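Local coordinates for protein extracellular ligand-binding receptor (Rhodopseudomonas palustris, PDB 4F06) that binds p-hydroxybenzoic acid and probably serves as the solute-binding component of an ABC transporter for lignin-derived aromatic compounds, at residues 105-110 against 363-368; 122-127 against 155-160; 251-256 against 341-346; 256-261 against 351-356. One frame throughout, in Å; residues are numbered along the deposited sequence.

Interaction 1. Residues 105-110 against 363-368; sequences ATSSIT and QPDWGL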
loop_
_atom_site.group_PDB
_atom_site.type_symbol
_atom_site.label_atom_id
_atom_site.label_comp_id
_atom_site.label_asym_id
_atom_site.label_seq_id
_atom_site.Cartn_x
_atom_site.Cartn_y
_atom_site.Cartn_z
ATOM N N ALA A 105 2.864 1.423 5.376
ATOM C CA ALA A 105 3.064 2.609 4.533
ATOM C C ALA A 105 3.488 3.836 5.369
ATOM O O ALA A 105 3.548 4.959 4.848
ATOM C CB ALA A 105 1.782 2.906 3.776
ATOM N N THR A 106 3.784 3.679 6.663
ATOM C CA THR A 106 4.201 4.841 7.497
ATOM C C THR A 106 5.645 5.190 7.077
ATOM O O THR A 106 6.526 4.316 6.962
ATOM C CB THR A 106 4.074 4.474 8.976
ATOM O OG1 THR A 106 2.674 4.278 9.240
ATOM C CG2 THR A 106 4.596 5.582 9.912
ATOM N N SER A 107 5.900 6.488 6.889
ATOM C CA SER A 107 7.199 6.902 6.310
ATOM C C SER A 107 8.377 6.400 7.126
ATOM O O SER A 107 9.349 5.918 6.556
ATOM C CB SER A 107 7.282 8.433 6.195
ATOM O OG SER A 107 6.465 8.924 5.156
ATOM N N SER A 108 8.323 6.524 8.450
ATOM C CA SER A 108 9.486 6.236 9.274
ATOM C C SER A 108 9.876 4.765 9.325
ATOM O O SER A 108 10.936 4.458 9.869
ATOM C CB SER A 108 9.289 6.745 10.698
ATOM O OG SER A 108 8.201 6.045 11.289
ATOM N N ILE A 109 9.068 3.841 8.787
ATOM C CA ILE A 109 9.437 2.421 8.876
ATOM C C ILE A 109 10.835 2.206 8.293
ATOM O O ILE A 109 11.618 1.438 8.838
ATOM C CB ILE A 109 8.393 1.557 8.169
ATOM C CG1 ILE A 109 7.060 1.584 8.939
ATOM C CG2 ILE A 109 8.913 0.120 8.005
ATOM C CD1 ILE A 109 5.910 0.900 8.212
ATOM N N THR A 110 11.168 2.822 7.151
ATOM C CA THR A 110 12.477 2.564 6.521
ATOM C C THR A 110 13.636 3.069 7.387
ATOM O O THR A 110 14.744 2.580 7.216
ATOM C CB THR A 110 12.549 3.167 5.101
ATOM O OG1 THR A 110 12.206 4.562 5.193
ATOM C CG2 THR A 110 11.620 2.473 4.124
ATOM N N GLN A 363 7.038 10.501 -7.652
ATOM C CA GLN A 363 6.926 11.044 -6.288
ATOM C C GLN A 363 7.830 10.262 -5.329
ATOM O O GLN A 363 7.796 9.030 -5.333
ATOM C CB GLN A 363 5.490 10.940 -5.797
ATOM C CG GLN A 363 4.490 11.619 -6.711
ATOM C CD GLN A 363 4.700 13.108 -6.840
ATOM O OE1 GLN A 363 5.140 13.621 -7.916
ATOM N NE2 GLN A 363 4.425 13.813 -5.787
ATOM N N PRO A 364 8.649 10.953 -4.512
ATOM C CA PRO A 364 9.414 10.284 -3.461
ATOM C C PRO A 364 8.553 10.116 -2.189
ATOM O O PRO A 364 7.352 10.437 -2.190
ATOM C CB PRO A 364 10.525 11.304 -3.204
ATOM C CG PRO A 364 9.797 12.631 -3.307
ATOM C CD PRO A 364 8.859 12.420 -4.520
ATOM N N ASP A 365 9.150 9.551 -1.138
ATOM C CA ASP A 365 8.473 9.588 0.157
ATOM C C ASP A 365 8.540 11.004 0.709
ATOM O O ASP A 365 9.509 11.366 1.393
ATOM C CB ASP A 365 9.081 8.564 1.128
ATOM C CG ASP A 365 8.426 8.631 2.474
ATOM O OD1 ASP A 365 7.358 9.288 2.624
ATOM O OD2 ASP A 365 8.959 8.017 3.416
ATOM N N TRP A 366 7.522 11.819 0.469
ATOM C CA TRP A 366 7.537 13.169 0.966
ATOM C C TRP A 366 7.621 13.277 2.478
ATOM O O TRP A 366 7.943 14.347 2.977
ATOM C CB TRP A 366 6.298 13.931 0.495
ATOM C CG TRP A 366 6.201 14.126 -0.984
ATOM C CD1 TRP A 366 5.261 13.602 -1.862
ATOM C CD2 TRP A 366 7.069 14.966 -1.762
ATOM N NE1 TRP A 366 5.493 14.071 -3.150
ATOM C CE2 TRP A 366 6.598 14.871 -3.153
ATOM C CE3 TRP A 366 8.196 15.720 -1.471
ATOM C CZ2 TRP A 366 7.246 15.550 -4.198
ATOM C CZ3 TRP A 366 8.827 16.416 -2.522
ATOM C CH2 TRP A 366 8.369 16.309 -3.854
ATOM N N GLY A 367 7.312 12.200 3.234
ATOM C CA GLY A 367 7.456 12.255 4.687
ATOM C C GLY A 367 8.896 12.354 5.154
ATOM O O GLY A 367 9.161 12.817 6.265
ATOM N N LEU A 368 9.846 11.920 4.326
ATOM C CA LEU A 368 11.286 11.923 4.673
ATOM C C LEU A 368 12.086 12.858 3.779
ATOM O O LEU A 368 13.199 13.251 4.141
ATOM C CB LEU A 368 11.871 10.524 4.540
ATOM C CG LEU A 368 11.246 9.485 5.455
ATOM C CD1 LEU A 368 11.974 8.162 5.227
ATOM C CD2 LEU A 368 11.234 9.920 6.918
HETATM O O HOH W 1 10.332 5.605 3.299
#

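Interaction 2. Residues 122-127 against 155-160; sequences TMFQNT and AETAFK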
loop_
_atom_site.group_PDB
_atom_site.type_symbol
_atom_site.label_atom_id
_atom_site.label_comp_id
_atom_site.label_asym_id
_atom_site.label_seq_id
_atom_site.Cartn_x
_atom_site.Cartn_y
_atom_site.Cartn_z
ATOM N N THR A 122 4.131 5.139 0.491
ATOM C CA THR A 122 3.906 5.790 1.804
ATOM C C THR A 122 2.661 6.647 1.784
ATOM O O THR A 122 2.134 7.035 0.718
ATOM C CB THR A 122 5.095 6.616 2.362
ATOM O OG1 THR A 122 5.145 7.875 1.685
ATOM C CG2 THR A 122 6.387 5.845 2.257
HETATM N N MSE A 123 2.138 6.925 2.963
HETATM C CA MSE A 123 0.984 7.793 3.067
HETATM C C MSE A 123 1.281 9.204 2.579
HETATM O O MSE A 123 0.504 9.790 1.853
HETATM C CB MSE A 123 0.463 7.824 4.499
HETATM C CG MSE A 123 0.085 6.428 5.022
HETATM SE SE MSE A 123 -1.172 5.460 3.900
HETATM C CE MSE A 123 -2.513 6.828 3.756
ATOM N N PHE A 124 2.427 9.768 2.973
ATOM C CA PHE A 124 2.789 11.077 2.434
ATOM C C PHE A 124 2.886 11.089 0.909
ATOM O O PHE A 124 2.473 12.049 0.251
ATOM C CB PHE A 124 4.164 11.485 3.000
ATOM C CG PHE A 124 4.089 12.368 4.217
ATOM C CD1 PHE A 124 3.905 11.812 5.500
ATOM C CD2 PHE A 124 4.308 13.763 4.131
ATOM C CE1 PHE A 124 3.866 12.651 6.617
ATOM C CE2 PHE A 124 4.275 14.562 5.275
ATOM C CZ PHE A 124 4.051 14.004 6.513
ATOM N N GLN A 125 3.451 10.013 0.359
ATOM C CA GLN A 125 3.639 9.911 -1.080
ATOM C C GLN A 125 2.312 10.029 -1.844
ATOM O O GLN A 125 2.228 10.767 -2.823
ATOM C CB GLN A 125 4.311 8.576 -1.379
ATOM C CG GLN A 125 4.722 8.364 -2.842
ATOM C CD GLN A 125 5.529 7.078 -2.932
ATOM O OE1 GLN A 125 5.145 6.029 -2.366
ATOM N NE2 GLN A 125 6.660 7.141 -3.612
ATOM N N ASN A 126 1.267 9.337 -1.378
ATOM C CA ASN A 126 -0.041 9.402 -2.027
ATOM C C ASN A 126 -0.868 10.601 -1.568
ATOM O O ASN A 126 -1.727 11.092 -2.326
ATOM C CB ASN A 126 -0.852 8.117 -1.799
ATOM C CG ASN A 126 -0.336 6.914 -2.581
ATOM O OD1 ASN A 126 -0.340 5.736 -2.077
ATOM N ND2 ASN A 126 0.050 7.167 -3.798
ATOM N N THR A 127 -0.638 11.110 -0.350
ATOM C CA THR A 127 -1.495 12.184 0.189
ATOM C C THR A 127 -1.128 13.568 -0.325
ATOM O O THR A 127 -2.011 14.418 -0.516
ATOM C CB THR A 127 -1.457 12.156 1.731
ATOM O OG1 THR A 127 -2.006 10.927 2.179
ATOM C CG2 THR A 127 -2.294 13.303 2.324
ATOM N N ALA A 155 -1.027 10.585 7.155
ATOM C CA ALA A 155 -1.930 11.126 6.117
ATOM C C ALA A 155 -2.524 12.459 6.565
ATOM O O ALA A 155 -2.606 13.413 5.781
ATOM C CB ALA A 155 -3.070 10.153 5.790
ATOM N N GLU A 156 -2.971 12.538 7.835
ATOM C CA GLU A 156 -3.506 13.790 8.340
ATOM C C GLU A 156 -2.461 14.906 8.254
ATOM O O GLU A 156 -2.780 16.025 7.820
ATOM C CB GLU A 156 -3.991 13.587 9.781
ATOM C CG GLU A 156 -4.449 14.887 10.436
ATOM C CD GLU A 156 -4.858 14.700 11.879
ATOM O OE1 GLU A 156 -4.768 13.616 12.411
ATOM O OE2 GLU A 156 -5.221 15.721 12.509
ATOM N N THR A 157 -1.245 14.640 8.726
ATOM C CA THR A 157 -0.168 15.655 8.755
ATOM C C THR A 157 0.152 16.095 7.327
ATOM O O THR A 157 0.228 17.298 7.031
ATOM C CB THR A 157 1.065 15.052 9.430
ATOM O OG1 THR A 157 0.701 14.684 10.764
ATOM C CG2 THR A 157 2.178 16.077 9.437
ATOM N N ALA A 158 0.276 15.120 6.413
ATOM C CA ALA A 158 0.610 15.444 5.027
ATOM C C ALA A 158 -0.478 16.292 4.381
ATOM O O ALA A 158 -0.204 17.276 3.655
ATOM C CB ALA A 158 0.786 14.155 4.231
ATOM N N PHE A 159 -1.749 15.918 4.600
ATOM C CA PHE A 159 -2.830 16.671 3.971
ATOM C C PHE A 159 -2.920 18.087 4.557
ATOM O O PHE A 159 -3.037 19.065 3.797
ATOM C CB PHE A 159 -4.194 15.954 4.118
ATOM C CG PHE A 159 -5.223 16.535 3.214
ATOM C CD1 PHE A 159 -5.955 17.665 3.576
ATOM C CD2 PHE A 159 -5.429 15.985 1.958
ATOM C CE1 PHE A 159 -6.887 18.232 2.704
ATOM C CE2 PHE A 159 -6.380 16.514 1.089
ATOM C CZ PHE A 159 -7.092 17.658 1.453
ATOM N N LYS A 160 -2.898 18.213 5.893
ATOM C CA LYS A 160 -2.964 19.561 6.507
ATOM C C LYS A 160 -1.850 20.425 5.958
ATOM O O LYS A 160 -2.128 21.567 5.538
ATOM C CB LYS A 160 -2.764 19.470 8.018
ATOM C CG LYS A 160 -3.973 19.068 8.782
ATOM C CD LYS A 160 -3.625 18.996 10.273
ATOM C CE LYS A 160 -4.861 18.718 11.122
ATOM N NZ LYS A 160 -4.493 18.798 12.570
#

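Interaction 3. Residues 251-256 against 341-346; sequences STYHYA and YLREVE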
loop_
_atom_site.group_PDB
_atom_site.type_symbol
_atom_site.label_atom_id
_atom_site.label_comp_id
_atom_site.label_asym_id
_atom_site.label_seq_id
_atom_site.Cartn_x
_atom_site.Cartn_y
_atom_site.Cartn_z
ATOM N N SER A 251 -9.704 9.382 -5.772
ATOM C CA SER A 251 -8.626 8.901 -4.922
ATOM C C SER A 251 -7.299 9.109 -5.586
ATOM O O SER A 251 -7.215 9.098 -6.823
ATOM C CB SER A 251 -8.836 7.410 -4.582
ATOM O OG SER A 251 -8.797 6.596 -5.748
ATOM N N THR A 252 -6.229 9.187 -4.791
ATOM C CA THR A 252 -4.881 9.188 -5.323
ATOM C C THR A 252 -4.196 7.891 -4.909
ATOM O O THR A 252 -4.291 7.448 -3.761
ATOM C CB THR A 252 -4.082 10.423 -4.887
ATOM O OG1 THR A 252 -4.205 10.536 -3.464
ATOM C CG2 THR A 252 -4.609 11.675 -5.597
ATOM N N TYR A 253 -3.472 7.282 -5.829
ATOM C CA TYR A 253 -2.808 6.039 -5.515
ATOM C C TYR A 253 -1.792 5.708 -6.574
ATOM O O TYR A 253 -1.873 6.165 -7.739
ATOM C CB TYR A 253 -3.789 4.872 -5.439
ATOM C CG TYR A 253 -3.577 3.852 -4.328
ATOM C CD1 TYR A 253 -3.166 4.249 -3.026
ATOM C CD2 TYR A 253 -3.927 2.496 -4.507
ATOM C CE1 TYR A 253 -3.099 3.340 -1.967
ATOM C CE2 TYR A 253 -3.921 1.596 -3.447
ATOM C CZ TYR A 253 -3.512 2.015 -2.192
ATOM O OH TYR A 253 -3.511 1.089 -1.161
ATOM N N HIS A 254 -0.848 4.858 -6.194
ATOM C CA HIS A 254 0.267 4.434 -7.041
ATOM C C HIS A 254 -0.072 3.258 -7.971
ATOM O O HIS A 254 0.708 2.944 -8.855
ATOM C CB HIS A 254 1.457 4.060 -6.130
ATOM C CG HIS A 254 1.060 2.987 -5.185
ATOM N ND1 HIS A 254 0.106 3.183 -4.206
ATOM C CD2 HIS A 254 1.396 1.649 -5.166
ATOM C CE1 HIS A 254 -0.143 2.002 -3.610
ATOM N NE2 HIS A 254 0.648 1.061 -4.170
ATOM N N TYR A 255 -1.208 2.601 -7.762
ATOM C CA TYR A 255 -1.562 1.464 -8.603
ATOM C C TYR A 255 -3.058 1.397 -8.789
ATOM O O TYR A 255 -3.815 1.472 -7.811
ATOM C CB TYR A 255 -1.049 0.113 -8.023
ATOM C CG TYR A 255 -1.395 -1.062 -8.937
ATOM C CD1 TYR A 255 -0.819 -1.153 -10.211
ATOM C CD2 TYR A 255 -2.353 -2.027 -8.578
ATOM C CE1 TYR A 255 -1.152 -2.187 -11.081
ATOM C CE2 TYR A 255 -2.655 -3.087 -9.454
ATOM C CZ TYR A 255 -2.090 -3.126 -10.710
ATOM O OH TYR A 255 -2.439 -4.150 -11.569
ATOM N N ALA A 256 -3.469 1.127 -10.031
ATOM C CA ALA A 256 -4.847 0.741 -10.365
ATOM C C ALA A 256 -4.806 -0.513 -11.220
ATOM O O ALA A 256 -3.972 -0.610 -12.126
ATOM C CB ALA A 256 -5.605 1.852 -11.117
ATOM N N TYR A 341 -1.262 8.551 -9.142
ATOM C CA TYR A 341 -2.292 8.891 -10.109
ATOM C C TYR A 341 -3.532 9.414 -9.369
ATOM O O TYR A 341 -3.878 8.929 -8.296
ATOM C CB TYR A 341 -2.683 7.643 -10.938
ATOM C CG TYR A 341 -1.516 6.967 -11.605
ATOM C CD1 TYR A 341 -0.780 5.951 -10.953
ATOM C CD2 TYR A 341 -1.156 7.316 -12.910
ATOM C CE1 TYR A 341 0.292 5.340 -11.551
ATOM C CE2 TYR A 341 -0.111 6.653 -13.531
ATOM C CZ TYR A 341 0.617 5.670 -12.871
ATOM O OH TYR A 341 1.670 5.052 -13.513
ATOM N N LEU A 342 -4.209 10.368 -9.992
ATOM C CA LEU A 342 -5.575 10.724 -9.596
ATOM C C LEU A 342 -6.504 9.790 -10.334
ATOM O O LEU A 342 -6.392 9.670 -11.567
ATOM C CB LEU A 342 -5.884 12.186 -9.952
ATOM C CG LEU A 342 -7.375 12.551 -9.725
ATOM C CD1 LEU A 342 -7.748 12.527 -8.239
ATOM C CD2 LEU A 342 -7.660 13.898 -10.371
ATOM N N ARG A 343 -7.436 9.153 -9.610
ATOM C CA ARG A 343 -8.427 8.263 -10.233
ATOM C C ARG A 343 -9.811 8.693 -9.807
ATOM O O ARG A 343 -10.003 9.370 -8.789
ATOM C CB ARG A 343 -8.233 6.804 -9.787
ATOM C CG ARG A 343 -6.772 6.307 -9.891
ATOM C CD ARG A 343 -5.981 6.463 -8.589
ATOM N NE ARG A 343 -6.662 5.805 -7.457
ATOM C CZ ARG A 343 -6.673 4.483 -7.252
ATOM N NH1 ARG A 343 -5.913 3.640 -7.974
ATOM N NH2 ARG A 343 -7.481 3.983 -6.317
ATOM N N GLU A 344 -10.781 8.259 -10.595
ATOM C CA GLU A 344 -12.200 8.412 -10.263
ATOM C C GLU A 344 -12.874 7.058 -10.433
ATOM O O GLU A 344 -12.588 6.346 -11.427
ATOM C CB GLU A 344 -12.856 9.439 -11.224
ATOM C CG GLU A 344 -14.326 9.687 -10.947
ATOM C CD GLU A 344 -14.908 10.716 -11.920
ATOM O OE1 GLU A 344 -14.141 11.489 -12.482
ATOM O OE2 GLU A 344 -16.105 10.739 -12.117
ATOM N N VAL A 345 -13.785 6.697 -9.537
ATOM C CA VAL A 345 -14.538 5.442 -9.748
ATOM C C VAL A 345 -15.455 5.643 -10.949
ATOM O O VAL A 345 -16.228 6.625 -10.966
ATOM C CB VAL A 345 -15.358 5.080 -8.489
ATOM C CG1 VAL A 345 -16.171 3.824 -8.761
ATOM C CG2 VAL A 345 -14.425 4.853 -7.260
ATOM N N GLU A 346 -15.344 4.749 -11.935
ATOM C CA GLU A 346 -16.110 4.839 -13.177
ATOM C C GLU A 346 -16.578 3.445 -13.543
ATOM O O GLU A 346 -16.023 2.470 -13.111
ATOM C CB GLU A 346 -15.223 5.338 -14.345
ATOM C CG GLU A 346 -14.764 6.763 -14.179
ATOM C CD GLU A 346 -14.051 7.294 -15.414
ATOM O OE1 GLU A 346 -13.942 6.562 -16.461
ATOM O OE2 GLU A 346 -13.619 8.471 -15.328
HETATM O O HOH W 2 -3.596 4.382 -9.638
#

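Interaction 4. Residues 256-261 against 351-356; sequences AVSHDS and KLINRE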
loop_
_atom_site.group_PDB
_atom_site.type_symbol
_atom_site.label_atom_id
_atom_site.label_comp_id
_atom_site.label_asym_id
_atom_site.label_seq_id
_atom_site.Cartn_x
_atom_site.Cartn_y
_atom_site.Cartn_z
ATOM N N ALA A 256 -3.469 1.127 -10.031
ATOM C CA ALA A 256 -4.847 0.741 -10.365
ATOM C C ALA A 256 -4.806 -0.513 -11.220
ATOM O O ALA A 256 -3.972 -0.610 -12.126
ATOM C CB ALA A 256 -5.605 1.852 -11.117
ATOM N N VAL A 257 -5.717 -1.445 -10.970
ATOM C CA VAL A 257 -5.803 -2.660 -11.783
ATOM C C VAL A 257 -6.048 -2.271 -13.247
ATOM O O VAL A 257 -5.583 -2.954 -14.170
ATOM C CB VAL A 257 -6.906 -3.578 -11.259
ATOM C CG1 VAL A 257 -7.132 -4.773 -12.179
ATOM C CG2 VAL A 257 -6.544 -4.034 -9.852
ATOM N N SER A 258 -6.730 -1.146 -13.464
ATOM C CA SER A 258 -7.029 -0.653 -14.817
ATOM C C SER A 258 -5.836 0.046 -15.478
ATOM O O SER A 258 -5.957 0.524 -16.626
ATOM C CB SER A 258 -8.163 0.342 -14.753
ATOM O OG SER A 258 -7.717 1.533 -14.121
ATOM N N HIS A 259 -4.666 0.119 -14.829
ATOM C CA HIS A 259 -3.562 0.882 -15.431
ATOM C C HIS A 259 -3.293 0.431 -16.860
ATOM O O HIS A 259 -3.078 -0.778 -17.110
ATOM C CB HIS A 259 -2.284 0.756 -14.568
ATOM C CG HIS A 259 -1.152 1.586 -15.083
ATOM N ND1 HIS A 259 -1.204 2.956 -15.106
ATOM C CD2 HIS A 259 0.082 1.215 -15.589
ATOM C CE1 HIS A 259 -0.048 3.429 -15.605
ATOM N NE2 HIS A 259 0.746 2.376 -15.901
ATOM N N ASP A 260 -3.211 1.388 -17.790
ATOM C CA ASP A 260 -3.103 1.034 -19.214
ATOM C C ASP A 260 -1.643 1.057 -19.627
ATOM O O ASP A 260 -1.098 2.120 -20.001
ATOM C CB ASP A 260 -3.934 2.044 -19.993
ATOM C CG ASP A 260 -4.074 1.663 -21.450
ATOM O OD1 ASP A 260 -3.344 0.757 -21.957
ATOM O OD2 ASP A 260 -4.843 2.391 -22.151
ATOM N N SER A 261 -0.979 -0.095 -19.513
ATOM C CA SER A 261 0.407 -0.248 -19.992
ATOM C C SER A 261 0.616 -1.679 -20.394
ATOM O O SER A 261 -0.062 -2.561 -19.880
ATOM C CB SER A 261 1.451 0.178 -18.947
ATOM O OG SER A 261 1.488 -0.823 -17.922
ATOM N N LYS A 351 -17.952 -2.787 -15.835
ATOM C CA LYS A 351 -17.181 -3.043 -14.623
ATOM C C LYS A 351 -16.858 -1.719 -13.898
ATOM O O LYS A 351 -16.469 -0.746 -14.552
ATOM C CB LYS A 351 -15.864 -3.743 -15.013
ATOM C CG LYS A 351 -14.947 -4.058 -13.871
ATOM C CD LYS A 351 -13.714 -4.811 -14.356
ATOM C CE LYS A 351 -12.825 -5.178 -13.173
ATOM N NZ LYS A 351 -11.832 -6.271 -13.396
ATOM N N LEU A 352 -16.976 -1.691 -12.572
ATOM C CA LEU A 352 -16.463 -0.564 -11.783
ATOM C C LEU A 352 -14.957 -0.643 -11.631
ATOM O O LEU A 352 -14.424 -1.691 -11.271
ATOM C CB LEU A 352 -17.147 -0.528 -10.402
ATOM C CG LEU A 352 -18.652 -0.302 -10.501
ATOM C CD1 LEU A 352 -19.354 -0.617 -9.183
ATOM C CD2 LEU A 352 -18.915 1.152 -10.855
ATOM N N ILE A 353 -14.281 0.461 -11.962
ATOM C CA ILE A 353 -12.844 0.563 -11.930
ATOM C C ILE A 353 -12.432 1.895 -11.304
ATOM O O ILE A 353 -13.228 2.835 -11.192
ATOM C CB ILE A 353 -12.220 0.474 -13.352
ATOM C CG1 ILE A 353 -12.542 1.721 -14.210
ATOM C CG2 ILE A 353 -12.608 -0.835 -14.054
ATOM C CD1 ILE A 353 -11.679 1.814 -15.451
ATOM N N ASN A 354 -11.157 2.001 -10.907
ATOM C CA ASN A 354 -10.565 3.319 -10.604
ATOM C C ASN A 354 -9.889 3.789 -11.879
ATOM O O ASN A 354 -8.785 3.313 -12.209
ATOM C CB ASN A 354 -9.559 3.191 -9.443
ATOM C CG ASN A 354 -10.260 2.865 -8.132
ATOM O OD1 ASN A 354 -9.959 1.839 -7.472
ATOM N ND2 ASN A 354 -11.176 3.684 -7.746
ATOM N N ARG A 355 -10.545 4.689 -12.622
ATOM C CA ARG A 355 -9.972 5.145 -13.880
ATOM C C ARG A 355 -8.915 6.205 -13.580
ATOM O O ARG A 355 -9.229 7.214 -12.941
ATOM C CB ARG A 355 -11.069 5.782 -14.726
ATOM C CG ARG A 355 -10.576 6.287 -16.110
ATOM C CD ARG A 355 -10.588 5.096 -17.074
ATOM N NE ARG A 355 -10.233 5.399 -18.442
ATOM C CZ ARG A 355 -11.058 5.847 -19.386
ATOM N NH1 ARG A 355 -10.555 6.076 -20.611
ATOM N NH2 ARG A 355 -12.358 6.062 -19.131
ATOM N N GLU A 356 -7.687 6.009 -14.044
ATOM C CA GLU A 356 -6.614 7.004 -13.847
ATOM C C GLU A 356 -6.825 8.162 -14.809
ATOM O O GLU A 356 -6.880 7.959 -16.046
ATOM C CB GLU A 356 -5.227 6.376 -14.059
ATOM C CG GLU A 356 -4.949 5.280 -13.005
ATOM C CD GLU A 356 -3.698 4.490 -13.291
ATOM O OE1 GLU A 356 -3.309 4.378 -14.490
ATOM O OE2 GLU A 356 -3.109 3.920 -12.344
HETATM O O HOH W 3 -1.029 2.149 -11.813
HETATM O O HOH W 4 -8.955 -0.007 -11.408
HETATM O O HOH W 5 -7.103 3.726 -15.723
#

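Interaction 1. Residues 105-110 against 363-368
The carboxylate of D365 is the flat group on which S107 docks. The hydroxyl of S107 reaches OD1 on the syn side, OG to OD1 2.7 Å, while the backbone N of G367 donates to the same D365 OD1 (3.0 Å) from 57° above the carboxylate plane. At the other oxygen, D365 OD2, a water donates and also bonds T110 OG1, giving a second, indirect tie to residues 105-110. Next to D365, the indole of W366 has P364 CG over the centre of one face.

The bond from G367 N makes D365 the N-cap of the short helix 366-369; through S107 the same carboxylate ties this C-terminal segment of a two-lobed periplasmic binding protein to the loop after strand 99-101, whose A105 N binds p-hydroxybenzoic acid. T122 OG1 is a further partner of D365 OD1; these donors would probably favour the ionised acid.

S107 turns its OG anti to its own carbonyl carbon (chi1 -73°), which carries the hydroxyl across to D365. Beside this polar grip lies L368, whose CD1 rests 3.6 Å from T110 OG1 and 3.7 Å from S107 O; its CG approaches S107 CB at 4.2 Å.

Interaction 2. Residues 122-127 against 155-160
With chi1 at -63°, T127 holds CG2 anti to its backbone N and drives this methyl against the helix of A155, A158 and F159; F124 has an off-staggered chi1 of -96° that swings its ring over A158. The T127 methyl ends 3.5 Å from both A155 O and F159 N, and it lies near the plane of the F159 ring, at its edge. The same rotamer turns T127 OG1 back to M123 O, a 2.8 Å bond in which the hydroxyl sits above the carbonyl plane; that carbonyl also accepts from T127 N, but the hydroxyl bond holds the threonine's rotation.

A158 CB lies over one face of the F124 ring, 3.6 Å from its centroid, as a CH-pi contact, and T157 CG2 comes obliquely to F124 CZ. With a serine at F124, A158 would probably lose its aromatic lid and a gap would open beside T157. At the N-terminal end M123, modelled as selenomethionine, bends its chain to lay CE 3.9 Å from A155 CB.

A capping box of T122 and Q125 starts the first helix. The segment axes come within 8.7 Å at 37°, and both helices also touch F199 of strand 197-201: neighbouring helices on one flank of the parallel part of a mixed sheet, as in the Rossmann-like alpha/beta lobes of the leucine-binding protein family.

Interaction 3. Residues 251-256 against 341-346
S251 pairs with R343 as the first rung of an antiparallel ladder in which strand 250-253, itself parallel to 226-230, is joined by strand 336-348; this is where the parallel core of the lobe's mixed sheet meets its antiparallel extension. Besides the two backbone bonds of this hydrogen-bonded pair, S251 OG lies in the guanidinium plane and accepts from R343 NE at 2.8 Å and from NH2 at 3.0 Å, a side-on grip. The arginine gets there by folding back, with chi2 at 94° and chi3 at 55°.

T252 faces L342 in a non-hydrogen-bonded pair. Its CA approaches Y341 O at 3.1 Å in a CA-H...O contact, and its OG1 turns to N126 O.

Y253 and Y341 restore two backbone bonds, Y253 N donating to Y341 O and Y341 N to Y253 O. Y253 CB sits over the centre of the guanidinium, 3.4 Å from R343 CZ, while the phenol ring is tilted 59° to that plane and leads on to D232. If R343 were an alanine, S251 OG would lose both of these donors, and a gap beside Y253 CB is likely to open.

H254 O meets the edge of the Y341 ring, 3.6 Å from CE1. Y255 O lies close to the arginine end, and A256 CB packs 3.6 Å from R343 NH1. That nitrogen also donates to a water at 2.9 Å, and the water in turn donates to Y253 O.

Interaction 4. Residues 256-261 against 351-356
A short, nearly straight histidine-carboxylate hydrogen bond marks this contact: H259 ND1 donates to E356 OE1 across 2.6 Å, with 173° at the hydrogen. The acceptor lies in the imidazole plane at the ring edge and offers its syn lone pair, while ring and carboxylate planes stand 69° apart. H259 reaches it with CG anti to its backbone N (chi1 -176°), and E356 meets it with a chain extended beyond CG. Such a close carboxylate would probably favour a protonated, positively charged imidazole. The ring of Y341 also meets that of H259.

The second carboxylate oxygen, E356 OE2, packs 3.5 Å from A256 CB and accepts from a water that is bound to A256 N, so the carboxylate is held at both oxygens.

Residues 256-259 form a type I beta turn that leads toward helix 262-273, whose N-cap is S261; the turn lies against strand 351-363, the second arm of the beta hairpin made with 336-348. No backbone bond joins the turn directly to this strand; side chains and waters make the link.

S258 OG donates to N354 O at 2.8 Å, the hydroxyl lying above the carbonyl plane. A water donating to the same S258 OG accepts from E356 N (2.9 Å), and another accepts from S258 N and from N354 N (3.0 Å). Alongside, the methyl I353 CD1 rests 3.9 Å from S258 CB.

The four contacts form a chain of neighbours, three of them at the p-hydroxybenzoic acid pocket. Interactions 1 and 2, centres 9 Å apart, meet where D365 OD1 lies 2.8 Å from T122 OG1, so one carboxylate serves the N-termini of two helices. Helix 123-136 then touches interaction 3: N126 O is 2.8 Å from T252 OG1, a probable hydrogen bond. Interactions 3 and 4 share A256 and adjoining strands of one sheet, with E344 O 2.9 Å from R355 N. A105 N of interaction 1 bonds the ligand, and the side chains of M123 and Y253 each lie about 4 Å from it, against about 12 Å for that of N354 in interaction 4.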